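Local coordinates for protein sucrose 6(F)-phosphate phosphorylase (Thermoanaerobacterium thermosaccharolyticum DSM 571, PDB 6S9V) that belongs, as a phosphorylase, to the alpha-amylase family of carbohydrate-active enzymes and is built around a closed eight-stranded beta/alpha (TIM) barrel, at residues A[15-20]-A[267-272]; A[52-57]-A[82-87]; A[191-196]-A[235-240]; A[195-200]-A[206-211]. One frame throughout, in Å; residues are numbered along the deposited sequence.

Contact 1 (A[15-20]-A[267-272])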
# COMPACT_ATOMS: atom_id res chain seq x y z
N MET A 15 -11.72 -1.48 -18.07
CA MET A 15 -11.49 -1.47 -16.63
C MET A 15 -12.70 -0.90 -15.91
O MET A 15 -13.07 0.26 -16.13
CB MET A 15 -10.24 -0.67 -16.27
CG MET A 15 -9.85 -0.84 -14.81
SD MET A 15 -8.41 0.13 -14.44
CE MET A 15 -9.15 1.76 -14.35
N ALA A 16 -13.32 -1.71 -15.06
CA ALA A 16 -14.50 -1.30 -14.29
C ALA A 16 -14.40 -1.95 -12.91
O ALA A 16 -14.96 -3.02 -12.67
CB ALA A 16 -15.79 -1.69 -15.00
N LEU A 17 -13.75 -1.27 -11.99
CA LEU A 17 -13.54 -1.81 -10.65
C LEU A 17 -14.73 -1.46 -9.78
O LEU A 17 -15.41 -0.45 -10.00
CB LEU A 17 -12.26 -1.27 -10.03
CG LEU A 17 -10.98 -1.70 -10.74
CD1 LEU A 17 -9.82 -0.87 -10.24
CD2 LEU A 17 -10.71 -3.19 -10.55
N LYS A 18 -15.02 -2.34 -8.82
CA LYS A 18 -16.09 -2.08 -7.87
C LYS A 18 -15.74 -0.85 -7.05
O LYS A 18 -14.65 -0.77 -6.47
CB LYS A 18 -16.28 -3.29 -6.95
CG LYS A 18 -17.52 -3.25 -6.09
CD LYS A 18 -17.44 -4.26 -4.93
CE LYS A 18 -17.40 -5.71 -5.39
NZ LYS A 18 -17.54 -6.63 -4.21
N ASN A 19 -16.66 0.10 -6.99
CA ASN A 19 -16.40 1.38 -6.31
C ASN A 19 -16.91 1.35 -4.87
O ASN A 19 -17.76 2.16 -4.47
CB ASN A 19 -17.03 2.53 -7.10
CG ASN A 19 -16.66 3.88 -6.52
OD1 ASN A 19 -15.61 4.04 -5.90
ND2 ASN A 19 -17.54 4.86 -6.71
N LYS A 20 -16.37 0.44 -4.08
CA LYS A 20 -16.76 0.29 -2.69
C LYS A 20 -15.52 0.32 -1.81
O LYS A 20 -14.41 0.02 -2.25
CB LYS A 20 -17.57 -0.99 -2.45
CG LYS A 20 -18.89 -1.00 -3.23
CD LYS A 20 -19.92 -1.92 -2.61
CE LYS A 20 -21.19 -1.95 -3.45
NZ LYS A 20 -21.61 -0.60 -3.92
N GLY A 267 -1.93 4.02 -18.23
CA GLY A 267 -2.94 3.01 -18.00
C GLY A 267 -2.69 2.05 -16.86
O GLY A 267 -3.31 0.98 -16.83
N PHE A 268 -1.78 2.38 -15.94
CA PHE A 268 -1.51 1.56 -14.77
C PHE A 268 -2.22 2.11 -13.54
O PHE A 268 -2.25 3.32 -13.32
CB PHE A 268 -0.00 1.47 -14.49
CG PHE A 268 0.77 0.76 -15.57
CD1 PHE A 268 0.87 -0.62 -15.58
CD2 PHE A 268 1.41 1.48 -16.56
CE1 PHE A 268 1.58 -1.27 -16.57
CE2 PHE A 268 2.12 0.83 -17.56
CZ PHE A 268 2.20 -0.55 -17.56
N LEU A 269 -2.80 1.21 -12.75
CA LEU A 269 -3.35 1.59 -11.45
C LEU A 269 -2.24 1.89 -10.46
O LEU A 269 -1.24 1.17 -10.39
CB LEU A 269 -4.25 0.48 -10.90
CG LEU A 269 -5.52 0.17 -11.71
CD1 LEU A 269 -6.13 -1.15 -11.30
CD2 LEU A 269 -6.52 1.30 -11.51
N ILE A 270 -2.42 2.96 -9.68
CA ILE A 270 -1.45 3.39 -8.69
C ILE A 270 -2.14 3.67 -7.37
O ILE A 270 -3.37 3.77 -7.28
CB ILE A 270 -0.68 4.66 -9.13
CG1 ILE A 270 -1.65 5.83 -9.32
CG2 ILE A 270 0.11 4.39 -10.42
CD1 ILE A 270 -0.97 7.18 -9.50
N TYR A 271 -1.32 3.82 -6.33
CA TYR A 271 -1.78 4.28 -5.03
C TYR A 271 -1.68 5.80 -4.95
O TYR A 271 -0.72 6.40 -5.43
CB TYR A 271 -0.94 3.69 -3.90
CG TYR A 271 -1.24 2.26 -3.57
CD1 TYR A 271 -2.37 1.92 -2.84
CD2 TYR A 271 -0.37 1.24 -3.95
CE1 TYR A 271 -2.64 0.61 -2.51
CE2 TYR A 271 -0.63 -0.07 -3.63
CZ TYR A 271 -1.77 -0.38 -2.91
OH TYR A 271 -2.03 -1.69 -2.58
N ASP A 272 -2.65 6.41 -4.29
CA ASP A 272 -2.60 7.84 -4.03
C ASP A 272 -1.74 8.05 -2.78
O ASP A 272 -2.23 8.00 -1.66
CB ASP A 272 -4.00 8.41 -3.86
CG ASP A 272 -4.00 9.93 -3.84
OD1 ASP A 272 -2.97 10.52 -3.48
OD2 ASP A 272 -5.03 10.54 -4.22
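Asp272 OD1, three residues beyond the Leu269 side chain that meets Met15 and Leu17, is gripped by three groups: the backbone N atoms of Ile274 and Leu275 and the hydroxyl of Tyr294. With OD2 held in a salt bridge to Arg298, the carboxylate is fixed at both oxygens and caps the turn leading into helix 275-285. No polar bond joins 15-20 to 267-272; what joins them is apolar and centres on Leu269. Met15 runs out straight as far as its sulfur, with CG anti to the backbone N (chi1 -171°). The extended chain brings Met15 SD to 3.7 Å from Leu269 CD2, and the bend at chi3 (76°) sets the methyl CE 3.9 Å from the same Leu269 CD2. Leu17 and Leu269 meet tip to tip, Leu17 CD1 to Leu269 CD1 at 3.8 Å. Each residue has its nearest contact with a different branch of Leu269, though both also come near the other branch. Around them, Met15 also touches Asn301 and Glu248, and Leu17 touches Phe303. Gly267, with positive phi, is the C-prime residue of the Schellman motif that ends helix 257-265; after Phe268 the chain enters the short, weakly bonded strand 269-271. The loop before the first barrel strand is thereby packed against the start of the sixth, at the N-terminal end of a TIM barrel.

Contact 2 (A[52-57]-A[82-87]). With SO4 (sulfate ion), chain E.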
# COMPACT_ATOMS: atom_id res chain seq x y z
N VAL A 52 -11.01 -6.77 0.16
CA VAL A 52 -10.05 -6.90 1.25
C VAL A 52 -8.67 -7.10 0.65
O VAL A 52 -8.46 -8.04 -0.14
CB VAL A 52 -10.38 -8.06 2.20
CG1 VAL A 52 -9.34 -8.14 3.33
CG2 VAL A 52 -11.79 -7.95 2.76
N HIS A 53 -7.72 -6.23 0.99
CA HIS A 53 -6.31 -6.47 0.76
C HIS A 53 -5.78 -7.23 1.98
O HIS A 53 -5.69 -6.66 3.07
CB HIS A 53 -5.53 -5.18 0.55
CG HIS A 53 -4.05 -5.38 0.41
ND1 HIS A 53 -3.15 -4.34 0.51
CD2 HIS A 53 -3.32 -6.49 0.17
CE1 HIS A 53 -1.92 -4.81 0.35
NE2 HIS A 53 -2.00 -6.11 0.14
N ILE A 54 -5.48 -8.50 1.79
CA ILE A 54 -4.83 -9.32 2.80
C ILE A 54 -3.33 -9.18 2.61
O ILE A 54 -2.79 -9.62 1.59
CB ILE A 54 -5.24 -10.79 2.69
CG1 ILE A 54 -6.75 -10.96 2.78
CG2 ILE A 54 -4.56 -11.61 3.80
CD1 ILE A 54 -7.22 -12.37 2.43
N LEU A 55 -2.65 -8.56 3.57
CA LEU A 55 -1.21 -8.42 3.49
C LEU A 55 -0.58 -9.81 3.47
O LEU A 55 -1.21 -10.79 3.87
CB LEU A 55 -0.70 -7.54 4.63
CG LEU A 55 -1.16 -6.09 4.40
CD1 LEU A 55 -1.26 -5.28 5.68
CD2 LEU A 55 -0.20 -5.42 3.39
N PRO A 56 0.66 -9.93 2.98
CA PRO A 56 1.18 -11.24 2.51
C PRO A 56 0.91 -12.37 3.49
O PRO A 56 1.43 -12.37 4.62
CB PRO A 56 2.69 -10.98 2.37
CG PRO A 56 2.76 -9.53 2.00
CD PRO A 56 1.63 -8.84 2.75
N PRO A 57 0.09 -13.35 3.10
CA PRO A 57 -0.24 -14.49 3.97
C PRO A 57 0.53 -15.77 3.66
O PRO A 57 0.13 -16.83 4.16
CB PRO A 57 -1.73 -14.69 3.68
CG PRO A 57 -1.82 -14.41 2.19
CD PRO A 57 -0.82 -13.29 1.93
N TYR A 82 -8.04 -22.22 0.63
CA TYR A 82 -9.50 -22.29 0.59
C TYR A 82 -10.15 -21.23 1.47
O TYR A 82 -11.29 -20.82 1.20
CB TYR A 82 -9.95 -23.70 0.96
CG TYR A 82 -9.48 -24.68 -0.08
CD1 TYR A 82 -10.18 -24.85 -1.26
CD2 TYR A 82 -8.30 -25.38 0.09
CE1 TYR A 82 -9.75 -25.73 -2.23
CE2 TYR A 82 -7.85 -26.26 -0.87
CZ TYR A 82 -8.58 -26.43 -2.03
OH TYR A 82 -8.14 -27.31 -2.99
N ASP A 83 -9.48 -20.80 2.54
CA ASP A 83 -9.97 -19.65 3.30
C ASP A 83 -10.02 -18.40 2.43
O ASP A 83 -10.95 -17.58 2.56
CB ASP A 83 -9.08 -19.41 4.52
CG ASP A 83 -9.15 -20.56 5.52
OD1 ASP A 83 -10.23 -21.17 5.66
OD2 ASP A 83 -8.11 -20.85 6.15
N ILE A 84 -9.02 -18.21 1.56
CA ILE A 84 -9.01 -17.08 0.64
C ILE A 84 -10.13 -17.22 -0.39
O ILE A 84 -10.84 -16.26 -0.71
CB ILE A 84 -7.64 -16.98 -0.06
CG1 ILE A 84 -6.51 -16.85 0.96
CG2 ILE A 84 -7.61 -15.81 -1.05
CD1 ILE A 84 -6.41 -15.52 1.61
N LYS A 85 -10.27 -18.42 -0.95
CA LYS A 85 -11.31 -18.67 -1.94
C LYS A 85 -12.69 -18.37 -1.37
O LYS A 85 -13.53 -17.77 -2.04
CB LYS A 85 -11.23 -20.12 -2.41
CG LYS A 85 -12.20 -20.49 -3.52
CD LYS A 85 -12.07 -21.97 -3.86
CE LYS A 85 -12.90 -22.36 -5.07
NZ LYS A 85 -12.72 -23.80 -5.39
N LYS A 86 -12.93 -18.77 -0.12
CA LYS A 86 -14.22 -18.51 0.51
C LYS A 86 -14.44 -17.02 0.69
O LYS A 86 -15.54 -16.51 0.42
CB LYS A 86 -14.30 -19.25 1.85
CG LYS A 86 -15.56 -18.96 2.65
CD LYS A 86 -15.68 -19.89 3.85
CE LYS A 86 -16.78 -19.45 4.80
NZ LYS A 86 -17.01 -20.43 5.89
N MET A 87 -13.41 -16.30 1.11
CA MET A 87 -13.53 -14.85 1.25
C MET A 87 -13.79 -14.20 -0.11
O MET A 87 -14.55 -13.23 -0.20
CB MET A 87 -12.26 -14.28 1.89
CG MET A 87 -12.38 -12.83 2.37
SD MET A 87 -10.85 -12.16 3.12
CE MET A 87 -10.62 -13.39 4.39
S SO4 E . -1.25 -1.29 1.59
O1 SO4 E . -0.90 0.04 1.11
O2 SO4 E . -0.29 -2.25 1.05
O3 SO4 E . -2.59 -1.64 1.15
O4 SO4 E . -1.21 -1.33 3.04
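In the beta-alpha-beta unit made of strand 51-54, helix 81-88 and strand 92-97, Ile54 on the first strand points its CD1 at two residues of the helix. Ile84 meets it tip to tip, CD1 to CD1 at 3.4 Å, closer than methyl groups usually pack. Met87 comes from the next turn of the helix, bent at its last torsion, and sets its SD 3.7 Å from Ile54 CD1. Val52, two residues back on the same side of the strand, rests CB against Met87 SD at 4.2 Å. Strand and helix run nearly antiparallel, at 167°, with axes 11.5 Å apart, as expected where a helix returns along the outside of a TIM barrel. Leu34 and Leu37 of helix 34-44 extend this apolar layer. Alternation along the strand turns His53 away from the helix. Its ND1 donates to sulfate O3 at 2.8 Å, a noticeably bent bond (142°), while NE2 is tied to Asp96 OD1, so both ring nitrogens have partners and the ring's rotation is fixed. Leu55 CG lies over one face of the imidazole, offset toward the rim, and His309 ND1 is a further hydrogen-bond partner of the sulfate.

Contact 3 (A[191-196]-A[235-240])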
# COMPACT_ATOMS: atom_id res chain seq x y z
N GLU A 191 8.57 -17.30 -15.59
CA GLU A 191 7.76 -18.50 -15.40
C GLU A 191 7.26 -18.60 -13.97
O GLU A 191 6.10 -18.96 -13.72
CB GLU A 191 8.58 -19.75 -15.74
CG GLU A 191 8.91 -19.93 -17.21
CD GLU A 191 9.85 -21.10 -17.46
OE1 GLU A 191 10.50 -21.57 -16.50
OE2 GLU A 191 9.94 -21.56 -18.62
N PHE A 192 8.13 -18.29 -13.00
CA PHE A 192 7.76 -18.30 -11.59
C PHE A 192 6.63 -17.32 -11.31
O PHE A 192 5.64 -17.68 -10.67
CB PHE A 192 9.00 -17.96 -10.76
CG PHE A 192 8.74 -17.76 -9.30
CD1 PHE A 192 8.49 -18.84 -8.47
CD2 PHE A 192 8.76 -16.49 -8.75
CE1 PHE A 192 8.26 -18.66 -7.12
CE2 PHE A 192 8.54 -16.30 -7.39
CZ PHE A 192 8.28 -17.39 -6.58
N LEU A 193 6.75 -16.09 -11.80
CA LEU A 193 5.71 -15.09 -11.57
C LEU A 193 4.41 -15.50 -12.24
O LEU A 193 3.33 -15.32 -11.68
CB LEU A 193 6.17 -13.72 -12.06
CG LEU A 193 7.42 -13.14 -11.39
CD1 LEU A 193 7.78 -11.80 -12.02
CD2 LEU A 193 7.23 -12.98 -9.89
N LEU A 194 4.49 -16.06 -13.46
CA LEU A 194 3.29 -16.54 -14.14
C LEU A 194 2.59 -17.62 -13.33
O LEU A 194 1.35 -17.67 -13.29
CB LEU A 194 3.65 -17.10 -15.52
CG LEU A 194 4.03 -16.13 -16.63
CD1 LEU A 194 4.05 -16.87 -17.96
CD2 LEU A 194 3.06 -14.98 -16.68
N GLU A 195 3.35 -18.51 -12.70
CA GLU A 195 2.75 -19.56 -11.88
C GLU A 195 2.03 -18.97 -10.68
O GLU A 195 1.01 -19.52 -10.24
CB GLU A 195 3.83 -20.55 -11.42
CG GLU A 195 3.30 -21.67 -10.53
CD GLU A 195 2.20 -22.48 -11.20
OE1 GLU A 195 2.21 -22.61 -12.44
OE2 GLU A 195 1.30 -22.97 -10.47
N VAL A 196 2.51 -17.85 -10.14
CA VAL A 196 1.82 -17.22 -9.02
C VAL A 196 0.50 -16.62 -9.49
O VAL A 196 -0.53 -16.78 -8.83
CB VAL A 196 2.72 -16.16 -8.35
CG1 VAL A 196 1.97 -15.52 -7.17
CG2 VAL A 196 4.01 -16.80 -7.88
N LEU A 235 6.75 -3.90 -16.82
CA LEU A 235 5.37 -3.57 -16.48
C LEU A 235 4.41 -3.99 -17.59
O LEU A 235 3.36 -4.59 -17.32
CB LEU A 235 5.24 -2.08 -16.19
CG LEU A 235 5.91 -1.58 -14.92
CD1 LEU A 235 5.86 -0.06 -14.86
CD2 LEU A 235 5.26 -2.19 -13.68
N ASP A 236 4.76 -3.70 -18.84
CA ASP A 236 3.89 -4.08 -19.94
C ASP A 236 3.74 -5.59 -20.02
O ASP A 236 2.63 -6.10 -20.20
CB ASP A 236 4.44 -3.54 -21.27
CG ASP A 236 4.38 -2.02 -21.36
OD1 ASP A 236 3.65 -1.40 -20.57
OD2 ASP A 236 5.07 -1.46 -22.24
N TRP A 237 4.86 -6.32 -19.88
CA TRP A 237 4.80 -7.77 -19.87
C TRP A 237 3.90 -8.27 -18.76
O TRP A 237 3.01 -9.11 -18.98
CB TRP A 237 6.20 -8.36 -19.72
CG TRP A 237 6.15 -9.85 -19.49
CD1 TRP A 237 6.06 -10.82 -20.43
CD2 TRP A 237 6.18 -10.52 -18.23
NE1 TRP A 237 6.02 -12.06 -19.84
CE2 TRP A 237 6.10 -11.90 -18.48
CE3 TRP A 237 6.26 -10.08 -16.90
CZ2 TRP A 237 6.09 -12.85 -17.47
CZ3 TRP A 237 6.26 -11.03 -15.89
CH2 TRP A 237 6.18 -12.39 -16.18
N ALA A 238 4.11 -7.76 -17.54
CA ALA A 238 3.37 -8.27 -16.39
C ALA A 238 1.89 -7.95 -16.50
O ALA A 238 1.04 -8.77 -16.12
CB ALA A 238 3.96 -7.68 -15.11
N LYS A 239 1.55 -6.76 -17.01
CA LYS A 239 0.14 -6.38 -17.12
C LYS A 239 -0.61 -7.32 -18.06
O LYS A 239 -1.72 -7.76 -17.75
CB LYS A 239 0.03 -4.93 -17.59
CG LYS A 239 -1.40 -4.42 -17.67
CD LYS A 239 -1.45 -2.93 -17.94
CE LYS A 239 -2.86 -2.40 -17.80
NZ LYS A 239 -3.11 -1.21 -18.67
N GLY A 240 -0.00 -7.65 -19.21
CA GLY A 240 -0.66 -8.51 -20.18
C GLY A 240 -0.83 -9.93 -19.69
O GLY A 240 -1.84 -10.58 -19.96
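Trp237 reaches from helix 230-244 toward Leu193 and Leu194 of helix 187-202, two helices of the outer layer of the TIM barrel. From CB the side chain leaves with CG anti to the backbone N (chi1 171°), which carries the ring system across the gap between the helices. CB and the five-membered ring make no contact with 191-196; the work is done by the far side of the six-membered ring. There CZ2 comes first, 3.8 Å from Leu194 CD2 and 4.0 Å from Leu194 CG, and the leucine runs obliquely to the indole. The next atom, CH2, still touches Leu194 CD2 at 4.1 Å. The backbones stay well apart, with CA atoms of Leu194 and Ala238 8.6 Å from each other, so the large ring is what bridges them. Arg190, one turn before Leu194, makes a cation-pi contact with the same indole. Leu194 also touches Gln241, and Leu193 reaches Phe234 and Leu97, which leads the apolar contact inward to strand 92-97. At the last ring atom of the series, Trp237 CZ3 meets Leu193 CD1 at 4.2 Å, the methyl sitting at the ring edge near its plane.

Contact 4 (A[195-200]-A[206-211])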
# COMPACT_ATOMS: atom_id res chain seq x y z
N GLU A 195 3.35 -18.51 -12.70
CA GLU A 195 2.75 -19.56 -11.88
C GLU A 195 2.03 -18.97 -10.68
O GLU A 195 1.01 -19.52 -10.24
CB GLU A 195 3.83 -20.55 -11.42
CG GLU A 195 3.30 -21.67 -10.53
CD GLU A 195 2.20 -22.48 -11.20
OE1 GLU A 195 2.21 -22.61 -12.44
OE2 GLU A 195 1.30 -22.97 -10.47
N VAL A 196 2.51 -17.85 -10.14
CA VAL A 196 1.82 -17.22 -9.02
C VAL A 196 0.50 -16.62 -9.49
O VAL A 196 -0.53 -16.78 -8.83
CB VAL A 196 2.72 -16.16 -8.35
CG1 VAL A 196 1.97 -15.52 -7.17
CG2 VAL A 196 4.01 -16.80 -7.88
N PHE A 197 0.50 -15.92 -10.64
CA PHE A 197 -0.75 -15.43 -11.21
C PHE A 197 -1.76 -16.56 -11.38
O PHE A 197 -2.95 -16.39 -11.07
CB PHE A 197 -0.49 -14.75 -12.57
CG PHE A 197 0.14 -13.38 -12.48
CD1 PHE A 197 -0.19 -12.50 -11.46
CD2 PHE A 197 1.04 -12.97 -13.45
CE1 PHE A 197 0.39 -11.23 -11.40
CE2 PHE A 197 1.63 -11.71 -13.39
CZ PHE A 197 1.30 -10.84 -12.37
N LYS A 198 -1.31 -17.70 -11.89
CA LYS A 198 -2.21 -18.84 -12.07
C LYS A 198 -2.77 -19.33 -10.74
O LYS A 198 -3.96 -19.61 -10.62
CB LYS A 198 -1.45 -19.96 -12.78
CG LYS A 198 -2.27 -21.18 -13.09
CD LYS A 198 -1.55 -22.06 -14.10
CE LYS A 198 -2.43 -23.22 -14.55
NZ LYS A 198 -2.44 -24.30 -13.52
N THR A 199 -1.91 -19.44 -9.73
CA THR A 199 -2.35 -19.85 -8.40
C THR A 199 -3.35 -18.85 -7.83
O THR A 199 -4.43 -19.24 -7.36
CB THR A 199 -1.14 -19.99 -7.48
OG1 THR A 199 -0.28 -21.02 -8.01
CG2 THR A 199 -1.56 -20.34 -6.06
N PHE A 200 -3.01 -17.56 -7.87
CA PHE A 200 -3.91 -16.52 -7.38
C PHE A 200 -5.26 -16.61 -8.07
O PHE A 200 -6.31 -16.60 -7.42
CB PHE A 200 -3.31 -15.13 -7.60
CG PHE A 200 -2.19 -14.75 -6.63
CD1 PHE A 200 -1.66 -15.67 -5.75
CD2 PHE A 200 -1.69 -13.45 -6.62
CE1 PHE A 200 -0.66 -15.31 -4.88
CE2 PHE A 200 -0.67 -13.08 -5.73
CZ PHE A 200 -0.17 -14.01 -4.87
N LYS A 206 -8.48 -11.18 -7.64
CA LYS A 206 -8.79 -10.33 -8.78
C LYS A 206 -7.85 -9.15 -8.96
O LYS A 206 -7.74 -8.63 -10.07
CB LYS A 206 -10.20 -9.75 -8.62
CG LYS A 206 -11.36 -10.68 -8.87
CD LYS A 206 -12.64 -9.85 -9.02
CE LYS A 206 -13.89 -10.71 -9.05
NZ LYS A 206 -13.82 -11.78 -10.07
N ILE A 207 -7.16 -8.72 -7.90
CA ILE A 207 -6.24 -7.60 -7.96
C ILE A 207 -4.94 -8.01 -7.30
O ILE A 207 -4.94 -8.64 -6.24
CB ILE A 207 -6.83 -6.35 -7.27
CG1 ILE A 207 -8.25 -6.09 -7.79
CG2 ILE A 207 -5.94 -5.15 -7.50
CD1 ILE A 207 -8.97 -4.97 -7.05
N VAL A 208 -3.82 -7.65 -7.92
CA VAL A 208 -2.51 -8.02 -7.40
C VAL A 208 -1.68 -6.76 -7.25
O VAL A 208 -1.47 -6.02 -8.22
CB VAL A 208 -1.79 -9.04 -8.29
CG1 VAL A 208 -0.33 -9.19 -7.87
CG2 VAL A 208 -2.49 -10.39 -8.18
N ARG A 209 -1.18 -6.53 -6.04
CA ARG A 209 -0.29 -5.42 -5.74
C ARG A 209 1.14 -5.84 -6.05
O ARG A 209 1.62 -6.87 -5.54
CB ARG A 209 -0.43 -5.04 -4.26
CG ARG A 209 0.52 -3.97 -3.73
CD ARG A 209 0.26 -3.80 -2.23
NE ARG A 209 1.02 -2.71 -1.59
CZ ARG A 209 2.28 -2.81 -1.20
NH1 ARG A 209 2.97 -3.93 -1.40
NH2 ARG A 209 2.87 -1.77 -0.61
N LEU A 210 1.83 -5.05 -6.87
CA LEU A 210 3.23 -5.31 -7.20
C LEU A 210 4.10 -4.60 -6.18
O LEU A 210 4.39 -3.40 -6.30
CB LEU A 210 3.54 -4.85 -8.61
CG LEU A 210 2.76 -5.54 -9.74
CD1 LEU A 210 3.38 -5.20 -11.07
CD2 LEU A 210 2.71 -7.05 -9.56
N ASP A 211 4.57 -5.35 -5.18
CA ASP A 211 5.38 -4.79 -4.12
C ASP A 211 6.75 -4.37 -4.64
O ASP A 211 7.40 -5.13 -5.37
CB ASP A 211 5.54 -5.82 -3.00
CG ASP A 211 6.49 -5.36 -1.92
OD1 ASP A 211 6.15 -4.39 -1.21
OD2 ASP A 211 7.56 -5.97 -1.76
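The Phe200 ring has Val196 CG1 over one face, 3.4 Å above the plane and offset toward the rim, while Val208 CG2 meets its edge in the ring plane. That edge contact is close, 3.5 Å from Phe200 CD2 to Val208 CG2, and the two side chains cross at about a right angle. Phe197 also presents an edge to the same valine: its CE1 lies 4.1 Å from Val208 CG1. The division follows from the torsion of Val208, which puts CG1 anti to the backbone N (chi1 169°) and CG2 anti to the carbonyl carbon, giving each phenylalanine a methyl of its own. Here the fourth barrel strand, 207-210, is packed against helix 187-202, the helix that precedes it in the chain, and Leu97 and Leu249 of the two flanking strands touch both Phe197 and Val208. On the helix, Glu195 O accepts two bonds, from Thr199 N and from Thr199 OG1, each 3.0 Å long and arriving from opposite faces of the carbonyl plane. Across the strand from Val208, Arg209 faces the barrel interior. Its NH1 bonds to Asp211 OD1 at 3.2 Å within a salt bridge, nearly straight (159°) and in the guanidinium plane, meeting the carboxylate on its anti side. Arg209-Leu210-Asp211 matches the Arg-X-Asp signature of the fourth strand in the alpha-amylase family. Arg209 NH1 pairs further with Asp96 OD2, its NE forms a salt bridge with the sulfate ion, and Asp211 OD1 is hydrogen-bonded to 2-[bis-(2-hydroxy-ethyl)-amino]-2-hydroxymethyl-propane-1,3-diol (BTB).

From the N terminus, contact 1 opens first, and its loop of 246 residues closes only at strand 269-271, so the other three contacts all fall within it. Contact 2 closes a short loop inside the second beta-alpha-beta unit before contacts 3 and 4 begin. These two start from the same helix, 187-202, and share Glu195 and Val196: contact 4 closes first, on the strand that follows, and contact 3 reaches on to helix 230-244. Contacts 1, 2 and 4 meet on the barrel sheet, where Arg209 CD packs 3.5 Å from His53 CE1. Contact 3 joins contact 1 through Lys239 NZ, 2.9 Å from Gly267 O, a probable hydrogen bond.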